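Local structure of putative reductase (Peptoclostridium difficile, 5J6C) at residues D78-K81 with L82-S86. The protein binds flavin mononucleotide and probably reduces nitro compounds, metronidazole perhaps among them, as a nitroreductase-family enzyme. Numbering follows the deposited sequence.
Sequences DKEK and LINLS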
loop_
_atom_site.group_PDB
_atom_site.type_symbol
_atom_site.label_atom_id
_atom_site.label_comp_id
_atom_site.label_asym_id
_atom_site.label_seq_id
_atom_site.Cartn_x
_atom_site.Cartn_y
_atom_site.Cartn_z
ATOM N N ASP A 78 -7.603 15.680 -18.726
ATOM C CA ASP A 78 -8.108 16.978 -19.144
ATOM C C ASP A 78 -7.441 18.078 -18.332
ATOM O O ASP A 78 -7.459 18.051 -17.097
ATOM C CB ASP A 78 -9.624 17.026 -18.973
ATOM C CG ASP A 78 -10.182 18.411 -19.186
ATOM O OD1 ASP A 78 -10.308 18.823 -20.357
ATOM O OD2 ASP A 78 -10.481 19.095 -18.186
ATOM N N LYS A 79 -6.853 19.056 -19.028
ATOM C CA LYS A 79 -6.023 20.039 -18.343
ATOM C C LYS A 79 -6.848 20.858 -17.355
ATOM O O LYS A 79 -6.389 21.152 -16.241
ATOM C CB LYS A 79 -5.332 20.951 -19.358
ATOM C CG LYS A 79 -4.188 21.745 -18.753
ATOM C CD LYS A 79 -3.791 22.950 -19.590
ATOM C CE LYS A 79 -2.553 23.617 -18.986
ATOM N NZ LYS A 79 -2.458 23.348 -17.517
ATOM N N GLU A 80 -8.079 21.210 -17.736
ATOM C CA GLU A 80 -8.920 22.003 -16.852
ATOM C C GLU A 80 -9.281 21.226 -15.593
ATOM O O GLU A 80 -9.261 21.782 -14.492
ATOM C CB GLU A 80 -10.177 22.457 -17.595
ATOM C CG GLU A 80 -10.732 23.788 -17.105
ATOM C CD GLU A 80 -9.640 24.835 -16.894
ATOM O OE1 GLU A 80 -8.833 25.063 -17.829
ATOM O OE2 GLU A 80 -9.589 25.420 -15.785
ATOM N N LYS A 81 -9.609 19.937 -15.739
ATOM C CA LYS A 81 -9.858 19.085 -14.579
ATOM C C LYS A 81 -8.632 19.005 -13.682
ATOM O O LYS A 81 -8.755 18.972 -12.454
ATOM C CB LYS A 81 -10.269 17.676 -15.027
ATOM C CG LYS A 81 -11.745 17.518 -15.406
ATOM C CD LYS A 81 -12.623 17.506 -14.152
ATOM C CE LYS A 81 -14.096 17.803 -14.451
ATOM N NZ LYS A 81 -14.757 16.719 -15.218
ATOM N N LEU A 82 -7.441 18.950 -14.282
ATOM C CA LEU A 82 -6.218 18.838 -13.494
ATOM C C LEU A 82 -5.969 20.103 -12.685
ATOM O O LEU A 82 -5.495 20.037 -11.543
ATOM C CB LEU A 82 -5.038 18.542 -14.422
ATOM C CG LEU A 82 -5.060 17.115 -14.965
ATOM C CD1 LEU A 82 -4.028 16.910 -16.051
ATOM C CD2 LEU A 82 -4.846 16.105 -13.832
ATOM N N ILE A 83 -6.267 21.266 -13.274
ATOM C CA ILE A 83 -6.199 22.526 -12.539
ATOM C C ILE A 83 -7.177 22.504 -11.368
ATOM O O ILE A 83 -6.811 22.802 -10.222
ATOM C CB ILE A 83 -6.478 23.711 -13.485
ATOM C CG1 ILE A 83 -5.345 23.848 -14.517
ATOM C CG2 ILE A 83 -6.685 24.994 -12.696
ATOM C CD1 ILE A 83 -5.590 24.901 -15.570
ATOM N N ASN A 84 -8.438 22.149 -11.642
ATOM C CA ASN A 84 -9.439 22.057 -10.582
ATOM C C ASN A 84 -8.960 21.150 -9.452
ATOM O O ASN A 84 -9.039 21.512 -8.276
ATOM C CB ASN A 84 -10.760 21.546 -11.153
ATOM C CG ASN A 84 -11.375 22.512 -12.155
ATOM O OD1 ASN A 84 -10.974 23.669 -12.248
ATOM N ND2 ASN A 84 -12.350 22.033 -12.911
ATOM N N LEU A 85 -8.414 19.982 -9.803
ATOM C CA LEU A 85 -7.989 19.024 -8.789
ATOM C C LEU A 85 -6.743 19.483 -8.035
ATOM O O LEU A 85 -6.546 19.088 -6.882
ATOM C CB LEU A 85 -7.759 17.658 -9.439
ATOM C CG LEU A 85 -9.058 16.966 -9.883
ATOM C CD1 LEU A 85 -8.755 15.741 -10.709
ATOM C CD2 LEU A 85 -9.956 16.608 -8.670
ATOM N N SER A 86 -5.894 20.311 -8.652
ATOM C CA SER A 86 -4.727 20.829 -7.940
ATOM C C SER A 86 -5.113 21.755 -6.796
ATOM O O SER A 86 -4.270 22.055 -5.936
ATOM C CB SER A 86 -3.808 21.576 -8.902
ATOM O OG SER A 86 -4.367 22.833 -9.235
#
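I83 meets K79 and E80 one turn back along the helix, and its longer branch can be traced atom by atom. CB lies beside the carbonyl oxygen of E80, 3.5 Å from E80 O. With CG1 beside the backbone N (chi1 -67°), the branch runs back toward the start of the helix, and CG1 comes to 3.4 Å from K79 O, the same oxygen that accepts the hydrogen bond from I83 N. CD1, at the tip, is 3.9 Å from K79 O, with K79 NZ on one flank and both carboxylate oxygens of E80 on another, each 4.0 Å from I83 CD1. The two neighbours get there differently, the K79 chain staying extended until its last torsion, whereas E80 folds at chi2 (44°). These contacts lie in the first turns of helix 79-86, which follows strand 71-76 and has D78 as its N-cap. The evidence for the cap is the bond from K81 N to D78 OD2, 2.7 Å, reached on the anti side of the carboxylate. D78 O then opens the i to i+4 ladder by accepting a hydrogen bond from L82 N; of the four bonds that join D78-K81 to L82-L85, the one from N84 N to E80 O is straightest, with an N-H...O angle of 173°. N84 ND2 bonds to E161 on helix 154-162, while K81 NZ bonds to N199 O and N200 OD1 of the second subunit. L82 and L85 both pack on V76.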